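Local coordinates for polymeric immunoglobulin receptor (Mus musculus, PDB 4NOF), which is a receptor for polymeric immunoglobulins, probably carrying them across epithelial cells, and gives rise to secretory component, at residues V21-F27 with T74-I80; T10-D16 with N105-L111; V49-T53 with R63-F67. All blocks are in the same frame, centred on the assembly; numbering follows the deposited sequence. Where two conformers were deposited one is given.

The three contacts hold different parts of one immunoglobulin V-set domain. Interaction 1 is antiparallel pairing in the three-stranded sheet, and its inner side chains belong to the domain core around the C25-C93 disulfide. Interaction 2 is parallel pairing at one edge of the five-stranded sheet and is more exposed. Y13 joins these two, since its OH meets the backbone N of E24. Interaction 3 differs in kind: apolar side chains pack between edge strands of opposite sheets, without backbone pairing. It meets interaction 1 through strand 64-67, which hydrogen-bonds to strand 75-80. Interactions 2 and 3 sit on either side of the domain's middle, with nearest atoms about 8 Å apart.

Interaction 1: V21-F27 with T74-I80; sequences VTIECPF and TVFYVNI
C25 CB sits over the middle of the F76 ring, 3.4 Å from the centroid and 13° off the ring normal, a close CH-pi contact. C25 SG lies obliquely beside the same ring and is disulfide-bonded to C93. F76 CG stands between its own backbone N and carbonyl carbon (chi1 70°), which swings the ring under C25. At the ring's edge, in its plane, F27 CD1 comes within 3.8 Å of F76 CD1. The F27 ring in turn lies over T74, with T74 CA 4.1 Å from its centroid. With an alanine at F76, the C25 methylene is likely to lose the ring face beneath it, and F27 CD1 one of its neighbours.

The backbones are antiparallel. Paired bonds join V21 with I80, I23 with V78 and C25 with F76, and F27 N bonds to T74 O. On the outer face, N79 ND2 donates to T22 OG1 at 2.9 Å, with the oxygen close to the amide plane. The same ND2 also bonds to N20 OD1, which helps fix the amide's rotation. E24 runs alongside Y77, its OE1 3.8 Å from Y77 CE1 at the ring edge. The carboxylate and ring planes are nearly perpendicular. The face of V21, I23, C25, F76, V78 and I80 is apolar; that of T22, E24, Y77 and N79 is mixed. The first suits burial around the disulfide, the second a surface.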
loop_
_atom_site.group_PDB
_atom_site.type_symbol
_atom_site.label_atom_id
_atom_site.label_comp_id
_atom_site.label_asym_id
_atom_site.label_seq_id
_atom_site.Cartn_x
_atom_site.Cartn_y
_atom_site.Cartn_z
ATOM N N VAL A 21 -7.963 -4.376 -5.478
ATOM C CA VAL A 21 -7.776 -4.557 -4.059
ATOM C C VAL A 21 -7.789 -3.203 -3.391
ATOM O O VAL A 21 -7.245 -2.236 -3.936
ATOM C CB VAL A 21 -6.462 -5.313 -3.722
ATOM C CG1 VAL A 21 -5.206 -4.571 -4.192
ATOM C CG2 VAL A 21 -6.381 -5.598 -2.246
ATOM N N THR A 22 -8.405 -3.143 -2.221
ATOM C CA THR A 22 -8.327 -1.972 -1.370
ATOM C C THR A 22 -7.466 -2.299 -0.172
ATOM O O THR A 22 -7.846 -3.083 0.697
ATOM C CB THR A 22 -9.711 -1.485 -0.901
ATOM O OG1 THR A 22 -10.483 -1.140 -2.056
ATOM C CG2 THR A 22 -9.548 -0.252 0.011
ATOM N N ILE A 23 -6.277 -1.696 -0.125
ATOM C CA ILE A 23 -5.305 -1.893 0.963
ATOM C C ILE A 23 -5.600 -0.889 2.083
ATOM O O ILE A 23 -5.728 0.291 1.823
ATOM C CB ILE A 23 -3.861 -1.674 0.445
ATOM C CG1 ILE A 23 -3.516 -2.694 -0.639
ATOM C CG2 ILE A 23 -2.846 -1.723 1.593
ATOM C CD1 ILE A 23 -2.230 -2.398 -1.379
ATOM N N GLU A 24 -5.709 -1.381 3.308
ATOM C CA GLU A 24 -5.940 -0.584 4.495
ATOM C C GLU A 24 -4.626 -0.246 5.192
ATOM O O GLU A 24 -3.833 -1.150 5.551
ATOM C CB GLU A 24 -6.834 -1.349 5.467
ATOM C CG GLU A 24 -7.258 -0.508 6.660
ATOM C CD GLU A 24 -8.359 -1.172 7.483
ATOM O OE1 GLU A 24 -9.423 -1.486 6.900
ATOM O OE2 GLU A 24 -8.158 -1.359 8.700
ATOM N N CYS A 25 -4.401 1.039 5.428
ATOM C CA CYS A 25 -3.167 1.537 6.037
ATOM C C CYS A 25 -3.503 2.294 7.326
ATOM O O CYS A 25 -3.796 3.498 7.285
ATOM C CB CYS A 25 -2.461 2.485 5.070
ATOM S SG CYS A 25 -1.896 1.659 3.551
ATOM N N PRO A 26 -3.463 1.600 8.466
ATOM C CA PRO A 26 -3.704 2.259 9.754
ATOM C C PRO A 26 -2.558 3.128 10.223
ATOM O O PRO A 26 -1.407 2.868 9.909
ATOM C CB PRO A 26 -3.897 1.091 10.753
ATOM C CG PRO A 26 -3.614 -0.165 10.012
ATOM C CD PRO A 26 -3.184 0.159 8.604
ATOM N N PHE A 27 -2.877 4.176 10.979
ATOM C CA PHE A 27 -1.865 5.002 11.596
ATOM C C PHE A 27 -2.418 5.642 12.873
ATOM O O PHE A 27 -3.617 5.547 13.150
ATOM C CB PHE A 27 -1.343 6.068 10.627
ATOM C CG PHE A 27 -2.390 7.016 10.128
ATOM C CD1 PHE A 27 -3.164 6.713 9.001
ATOM C CD2 PHE A 27 -2.648 8.191 10.795
ATOM C CE1 PHE A 27 -4.162 7.588 8.555
ATOM C CE2 PHE A 27 -3.619 9.083 10.343
ATOM C CZ PHE A 27 -4.384 8.788 9.232
ATOM N N THR A 74 -7.890 7.823 11.366
ATOM C CA THR A 74 -6.778 6.930 11.728
ATOM C C THR A 74 -6.469 5.832 10.707
ATOM O O THR A 74 -5.797 4.875 11.022
ATOM C CB THR A 74 -7.032 6.213 13.075
ATOM O OG1 THR A 74 -8.164 5.350 12.957
ATOM C CG2 THR A 74 -7.244 7.207 14.182
ATOM N N VAL A 75 -6.966 5.976 9.479
ATOM C CA VAL A 75 -6.718 4.974 8.450
ATOM C C VAL A 75 -6.800 5.653 7.097
ATOM O O VAL A 75 -7.649 6.513 6.889
ATOM C CB VAL A 75 -7.712 3.779 8.506
ATOM C CG1 VAL A 75 -9.119 4.224 8.195
ATOM C CG2 VAL A 75 -7.289 2.693 7.550
ATOM N N PHE A 76 -5.894 5.282 6.189
ATOM C CA PHE A 76 -6.048 5.620 4.787
ATOM C C PHE A 76 -6.062 4.368 3.953
ATOM O O PHE A 76 -5.773 3.253 4.438
ATOM C CB PHE A 76 -5.038 6.652 4.268
ATOM C CG PHE A 76 -3.620 6.155 4.159
ATOM C CD1 PHE A 76 -2.763 6.212 5.253
ATOM C CD2 PHE A 76 -3.107 5.698 2.920
ATOM C CE1 PHE A 76 -1.435 5.780 5.134
ATOM C CE2 PHE A 76 -1.772 5.279 2.809
ATOM C CZ PHE A 76 -0.950 5.313 3.928
ATOM N N TYR A 77 -6.465 4.543 2.701
ATOM C CA TYR A 77 -6.696 3.428 1.810
ATOM C C TYR A 77 -6.005 3.671 0.499
ATOM O O TYR A 77 -5.905 4.802 0.042
ATOM C CB TYR A 77 -8.169 3.191 1.552
ATOM C CG TYR A 77 -8.987 2.966 2.793
ATOM C CD1 TYR A 77 -9.099 1.688 3.354
ATOM C CD2 TYR A 77 -9.582 4.033 3.448
ATOM C CE1 TYR A 77 -9.857 1.480 4.517
ATOM C CE2 TYR A 77 -10.334 3.825 4.624
ATOM C CZ TYR A 77 -10.469 2.561 5.136
ATOM O OH TYR A 77 -11.217 2.370 6.306
ATOM N N VAL A 78 -5.500 2.588 -0.088
ATOM C CA VAL A 78 -5.048 2.612 -1.475
ATOM C C VAL A 78 -5.744 1.536 -2.279
ATOM O O VAL A 78 -5.642 0.351 -1.962
ATOM C CB VAL A 78 -3.520 2.435 -1.591
ATOM C CG1 VAL A 78 -3.107 2.461 -3.047
ATOM C CG2 VAL A 78 -2.806 3.535 -0.809
ATOM N N ASN A 79 -6.512 1.948 -3.284
ATOM C CA ASN A 79 -7.122 0.990 -4.170
ATOM C C ASN A 79 -6.215 0.800 -5.335
ATOM O O ASN A 79 -5.774 1.768 -5.922
ATOM C CB ASN A 79 -8.510 1.424 -4.661
ATOM C CG ASN A 79 -9.192 0.319 -5.469
ATOM O OD1 ASN A 79 -9.137 0.342 -6.678
ATOM N ND2 ASN A 79 -9.736 -0.684 -4.798
ATOM N N ILE A 80 -5.918 -0.449 -5.670
ATOM C CA ILE A 80 -5.208 -0.750 -6.895
ATOM C C ILE A 80 -6.083 -1.614 -7.768
ATOM O O ILE A 80 -6.508 -2.693 -7.352
ATOM C CB ILE A 80 -3.851 -1.461 -6.649
ATOM C CG1 ILE A 80 -2.953 -0.646 -5.718
ATOM C CG2 ILE A 80 -3.123 -1.700 -7.957
ATOM C CD1 ILE A 80 -1.800 -1.426 -5.185
#

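Interaction 2: T10-D16 with N105-L111; sequences THVYTKD and NVDLQVL
H11 to D16 run parallel to V106 to L111, with the strand axes 4.7 Å apart and 21° from exact alignment. Six backbone bonds join them, and the odd-numbered residues H11, Y13 and K15 each use both N and O. Q109 N to Y13 O is the straightest, 2.8 Å with 175° at the hydrogen.

On the face of Y13, V106 and L108, Y13 makes the main side-chain contacts. Its CG is anti to the carbonyl carbon (chi1 -64°), which turns the ring edge to V106, with Y13 CD1 3.7 Å from V106 CG1. Y13 CB packs on L108 CD1, at 3.9 Å. Y13 OH bonds to E24 N, so the tyrosine spans to the other sheet. K15 turns its end away and touches the bound N-acetylglucosamine.

At the start of the pairing, T10 CG2 packs against D107 CB at 3.7 Å. On the outer face, V12 CG2 lies 4.1 Å from the same D107 CB. T14 runs beside Q109, its OG1 making only a weak bond to Q109 OE1, at 3.5 Å. Parallel pairing of an N-terminal strand with the last strand, in an otherwise antiparallel sheet, is the A'-G arrangement of V-set immunoglobulin domains.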
loop_
_atom_site.group_PDB
_atom_site.type_symbol
_atom_site.label_atom_id
_atom_site.label_comp_id
_atom_site.label_asym_id
_atom_site.label_seq_id
_atom_site.Cartn_x
_atom_site.Cartn_y
_atom_site.Cartn_z
ATOM N N THR A 10 1.946 -8.904 9.127
ATOM C CA THR A 10 1.650 -8.615 7.728
ATOM C C THR A 10 0.218 -8.978 7.459
ATOM O O THR A 10 -0.211 -10.042 7.874
ATOM C CB THR A 10 2.563 -9.440 6.809
ATOM O OG1 THR A 10 3.916 -9.021 6.976
ATOM C CG2 THR A 10 2.181 -9.247 5.371
ATOM N N HIS A 11 -0.498 -8.094 6.778
ATOM C CA HIS A 11 -1.848 -8.358 6.288
ATOM C C HIS A 11 -1.752 -8.866 4.856
ATOM O O HIS A 11 -1.272 -8.157 3.979
ATOM C CB HIS A 11 -2.706 -7.102 6.332
ATOM C CG HIS A 11 -4.175 -7.360 6.111
ATOM N ND1 HIS A 11 -5.130 -7.076 7.064
ATOM C CD2 HIS A 11 -4.845 -7.870 5.049
ATOM C CE1 HIS A 11 -6.328 -7.399 6.597
ATOM N NE2 HIS A 11 -6.181 -7.888 5.379
ATOM N N VAL A 12 -2.264 -10.070 4.619
ATOM C CA VAL A 12 -2.247 -10.675 3.304
ATOM C C VAL A 12 -3.586 -10.464 2.595
ATOM O O VAL A 12 -4.648 -10.707 3.169
ATOM C CB VAL A 12 -1.974 -12.199 3.391
ATOM C CG1 VAL A 12 -1.958 -12.814 2.009
ATOM C CG2 VAL A 12 -0.630 -12.450 4.064
ATOM N N TYR A 13 -3.517 -9.995 1.349
ATOM C CA TYR A 13 -4.638 -9.881 0.434
ATOM C C TYR A 13 -4.414 -10.841 -0.747
ATOM O O TYR A 13 -3.337 -10.895 -1.316
ATOM C CB TYR A 13 -4.715 -8.448 -0.127
ATOM C CG TYR A 13 -4.990 -7.376 0.899
ATOM C CD1 TYR A 13 -3.966 -6.743 1.563
ATOM C CD2 TYR A 13 -6.293 -6.999 1.214
ATOM C CE1 TYR A 13 -4.209 -5.751 2.481
ATOM C CE2 TYR A 13 -6.549 -6.005 2.150
ATOM C CZ TYR A 13 -5.496 -5.381 2.779
ATOM O OH TYR A 13 -5.725 -4.394 3.718
ATOM N N THR A 14 -5.446 -11.597 -1.125
ATOM C CA THR A 14 -5.332 -12.576 -2.192
ATOM C C THR A 14 -6.407 -12.232 -3.228
ATOM O O THR A 14 -7.605 -12.148 -2.889
ATOM C CB THR A 14 -5.547 -14.017 -1.642
ATOM O OG1 THR A 14 -4.568 -14.320 -0.648
ATOM C CG2 THR A 14 -5.435 -15.056 -2.734
ATOM N N LYS A 15 -5.985 -11.953 -4.449
ATOM C CA LYS A 15 -6.883 -11.535 -5.509
ATOM C C LYS A 15 -6.542 -12.220 -6.834
ATOM O O LYS A 15 -5.393 -12.522 -7.121
ATOM C CB LYS A 15 -6.804 -10.036 -5.714
ATOM C CG LYS A 15 -7.300 -9.190 -4.552
ATOM C CD LYS A 15 -8.806 -9.285 -4.326
ATOM C CE LYS A 15 -9.186 -8.632 -3.009
ATOM N NZ LYS A 15 -10.655 -8.680 -2.762
ATOM N N ASP A 16 -7.560 -12.453 -7.644
ATOM C CA ASP A 16 -7.336 -12.910 -9.021
ATOM C C ASP A 16 -6.814 -11.802 -9.931
ATOM O O ASP A 16 -7.126 -10.631 -9.764
ATOM C CB ASP A 16 -8.661 -13.408 -9.606
ATOM C CG ASP A 16 -9.056 -14.768 -9.102
ATOM O OD1 ASP A 16 -8.278 -15.424 -8.353
ATOM O OD2 ASP A 16 -10.169 -15.195 -9.510
ATOM N N ASN A 105 2.847 -3.531 7.263
ATOM C CA ASN A 105 3.266 -4.464 6.255
ATOM C C ASN A 105 2.051 -5.150 5.585
ATOM O O ASN A 105 1.160 -5.650 6.272
ATOM C CB ASN A 105 4.197 -5.535 6.874
ATOM C CG ASN A 105 5.504 -4.945 7.353
ATOM O OD1 ASN A 105 6.218 -4.303 6.582
ATOM N ND2 ASN A 105 5.819 -5.156 8.612
ATOM N N VAL A 106 2.107 -5.252 4.259
ATOM C CA VAL A 106 1.064 -5.783 3.423
ATOM C C VAL A 106 1.667 -6.741 2.399
ATOM O O VAL A 106 2.770 -6.506 1.878
ATOM C CB VAL A 106 0.366 -4.624 2.665
ATOM C CG1 VAL A 106 -0.584 -5.142 1.599
ATOM C CG2 VAL A 106 -0.362 -3.725 3.671
ATOM N N ASP A 107 0.987 -7.860 2.140
ATOM C CA ASP A 107 1.425 -8.808 1.117
ATOM C C ASP A 107 0.261 -9.010 0.162
ATOM O O ASP A 107 -0.854 -9.323 0.597
ATOM C CB ASP A 107 1.818 -10.145 1.761
ATOM C CG ASP A 107 2.599 -11.054 0.859
ATOM O OD1 ASP A 107 2.905 -10.751 -0.312
ATOM O OD2 ASP A 107 2.974 -12.134 1.367
ATOM N N LEU A 108 0.500 -8.722 -1.116
ATOM C CA LEU A 108 -0.477 -8.943 -2.155
ATOM C C LEU A 108 -0.131 -10.215 -2.919
ATOM O O LEU A 108 0.930 -10.346 -3.502
ATOM C CB LEU A 108 -0.531 -7.742 -3.102
ATOM C CG LEU A 108 -1.583 -7.846 -4.188
ATOM C CD1 LEU A 108 -2.973 -8.047 -3.600
ATOM C CD2 LEU A 108 -1.527 -6.586 -5.051
ATOM N N GLN A 109 -1.036 -11.177 -2.874
ATOM C CA GLN A 109 -0.927 -12.386 -3.673
ATOM C C GLN A 109 -1.907 -12.251 -4.825
ATOM O O GLN A 109 -3.106 -12.001 -4.612
ATOM C CB GLN A 109 -1.232 -13.615 -2.798
ATOM C CG GLN A 109 -1.256 -14.915 -3.606
ATOM C CD GLN A 109 -1.462 -16.140 -2.712
ATOM O OE1 GLN A 109 -2.595 -16.530 -2.417
ATOM N NE2 GLN A 109 -0.365 -16.721 -2.269
ATOM N N VAL A 110 -1.385 -12.329 -6.032
ATOM C CA VAL A 110 -2.155 -12.248 -7.248
ATOM C C VAL A 110 -2.144 -13.627 -7.909
ATOM O O VAL A 110 -1.102 -14.172 -8.260
ATOM C CB VAL A 110 -1.620 -11.187 -8.225
ATOM C CG1 VAL A 110 -2.513 -11.121 -9.469
ATOM C CG2 VAL A 110 -1.531 -9.815 -7.565
ATOM N N LEU A 111 -3.315 -14.180 -8.094
ATOM C CA LEU A 111 -3.430 -15.503 -8.713
ATOM C C LEU A 111 -3.581 -15.330 -10.223
ATOM O O LEU A 111 -4.485 -14.648 -10.693
ATOM C CB LEU A 111 -4.608 -16.253 -8.122
ATOM C CG LEU A 111 -4.398 -16.885 -6.738
ATOM C CD1 LEU A 111 -4.393 -15.892 -5.604
ATOM C CD2 LEU A 111 -5.486 -17.914 -6.510
#

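Interaction 3: V49-T53 with R63-F67; sequences VIDST and RAKLF
I50 points its CD1 methyl at the backbone between A64 and L66. The methyl lies 3.5 Å from A64 O and 4.1 Å from A64 CB. It also approaches L66 CB, at 4.3 Å. L66 answers from the other strand: its CD1 rests on the peptide that links D51 to S52, 4.0 Å from S52 N. L66 CD2 is farther along, 4.4 Å from S52 CB. The contact is purely van der Waals.

I50 CG1 lies anti to the backbone N (chi1 -173°), and the chain continues extended to CD1. The extended chain bridges strand axes that stay 7.2 Å apart at their closest. The segments run in roughly the same direction, 30° apart, but they do not pair as one sheet. Strand 46-51 is the edge of the five-stranded sheet and strand 64-67 the edge of the three-stranded one. This is the C'-D side of the V-set sandwich, where the two sheets come together along one margin.

Next to the contact, the first of these strands has a classic beta bulge, with V49 and I50 opposite L38. I50 also touches V78, and L66 packs on F76 and V78, which ties the contact to the domain core. Past I50 the strand ends in an Asx turn, where D51 OD1 accepts from T53 N at 2.9 Å. The donor comes from above the carboxylate plane, 45° out of it. S52 OG is held by K36 N, which anchors the residue under L66.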
loop_
_atom_site.group_PDB
_atom_site.type_symbol
_atom_site.label_atom_id
_atom_site.label_comp_id
_atom_site.label_asym_id
_atom_site.label_seq_id
_atom_site.Cartn_x
_atom_site.Cartn_y
_atom_site.Cartn_z
ATOM N N VAL A 49 4.752 3.654 -4.749
ATOM C CA VAL A 49 3.601 3.348 -5.551
ATOM C C VAL A 49 2.745 4.597 -5.705
ATOM O O VAL A 49 2.471 5.012 -6.812
ATOM C CB VAL A 49 2.786 2.200 -4.907
ATOM C CG1 VAL A 49 1.481 1.929 -5.645
ATOM C CG2 VAL A 49 3.707 0.971 -4.809
ATOM N N ILE A 50 2.304 5.185 -4.585
ATOM C CA ILE A 50 1.508 6.417 -4.626
ATOM C C ILE A 50 1.615 7.099 -3.285
ATOM O O ILE A 50 1.739 6.425 -2.242
ATOM C CB ILE A 50 0.026 6.101 -4.974
ATOM C CG1 ILE A 50 -0.795 7.358 -5.185
ATOM C CG2 ILE A 50 -0.609 5.183 -3.913
ATOM C CD1 ILE A 50 -2.120 7.091 -5.853
ATOM N N ASP A 51 1.583 8.428 -3.291
ATOM C CA ASP A 51 1.528 9.165 -2.030
ATOM C C ASP A 51 0.507 10.294 -2.053
ATOM O O ASP A 51 -0.058 10.610 -3.075
ATOM C CB ASP A 51 2.916 9.617 -1.563
ATOM C CG ASP A 51 3.528 10.720 -2.392
ATOM O OD1 ASP A 51 2.829 11.568 -2.992
ATOM O OD2 ASP A 51 4.790 10.782 -2.361
ATOM N N SER A 52 0.293 10.880 -0.886
ATOM C CA SER A 52 -0.763 11.880 -0.675
ATOM C C SER A 52 -0.387 13.247 -1.257
ATOM O O SER A 52 -1.201 14.192 -1.176
ATOM C CB SER A 52 -1.061 12.031 0.819
ATOM O OG SER A 52 0.069 12.350 1.576
ATOM N N THR A 53 0.843 13.366 -1.791
ATOM C CA THR A 53 1.251 14.556 -2.570
ATOM C C THR A 53 0.912 14.409 -4.062
ATOM O O THR A 53 1.276 15.279 -4.849
ATOM C CB THR A 53 2.763 14.879 -2.438
ATOM O OG1 THR A 53 3.531 13.958 -3.247
ATOM C CG2 THR A 53 3.238 14.859 -1.012
ATOM N N ARG A 63 -4.434 3.439 -12.100
ATOM C CA ARG A 63 -4.853 2.206 -11.403
ATOM C C ARG A 63 -4.824 2.320 -9.900
ATOM O O ARG A 63 -5.410 1.486 -9.219
ATOM C CB ARG A 63 -3.943 1.009 -11.746
ATOM C CG ARG A 63 -3.751 0.729 -13.195
ATOM C CD ARG A 63 -3.115 -0.641 -13.421
ATOM N NE ARG A 63 -1.736 -0.810 -13.007
ATOM C CZ ARG A 63 -1.313 -1.748 -12.143
ATOM N NH1 ARG A 63 -2.182 -2.562 -11.572
ATOM N NH2 ARG A 63 -0.018 -1.871 -11.851
ATOM N N ALA A 64 -4.094 3.290 -9.352
ATOM C CA ALA A 64 -3.937 3.434 -7.929
ATOM C C ALA A 64 -4.580 4.739 -7.465
ATOM O O ALA A 64 -4.436 5.777 -8.099
ATOM C CB ALA A 64 -2.460 3.412 -7.536
ATOM N N LYS A 65 -5.293 4.671 -6.356
ATOM C CA LYS A 65 -5.883 5.862 -5.775
ATOM C C LYS A 65 -5.751 5.768 -4.266
ATOM O O LYS A 65 -5.938 4.683 -3.664
ATOM C CB LYS A 65 -7.345 5.989 -6.186
ATOM C CG LYS A 65 -7.559 6.169 -7.690
ATOM C CD LYS A 65 -7.040 7.517 -8.187
ATOM C CE LYS A 65 -7.261 7.729 -9.686
ATOM N NZ LYS A 65 -6.721 6.630 -10.548
ATOM N N LEU A 66 -5.394 6.897 -3.665
ATOM C CA LEU A 66 -5.183 6.989 -2.234
ATOM C C LEU A 66 -6.242 7.919 -1.655
ATOM O O LEU A 66 -6.403 9.034 -2.147
ATOM C CB LEU A 66 -3.800 7.546 -1.934
ATOM C CG LEU A 66 -3.280 7.458 -0.509
ATOM C CD1 LEU A 66 -1.748 7.487 -0.420
ATOM C CD2 LEU A 66 -3.829 8.617 0.337
ATOM N N PHE A 67 -6.949 7.451 -0.639
ATOM C CA PHE A 67 -8.054 8.250 -0.064
ATOM C C PHE A 67 -8.293 7.876 1.386
ATOM O O PHE A 67 -7.777 6.869 1.888
ATOM C CB PHE A 67 -9.320 8.053 -0.887
ATOM C CG PHE A 67 -9.759 6.614 -1.001
ATOM C CD1 PHE A 67 -9.260 5.799 -2.006
ATOM C CD2 PHE A 67 -10.654 6.069 -0.095
ATOM C CE1 PHE A 67 -9.654 4.468 -2.104
ATOM C CE2 PHE A 67 -11.066 4.766 -0.206
ATOM C CZ PHE A 67 -10.566 3.950 -1.189
#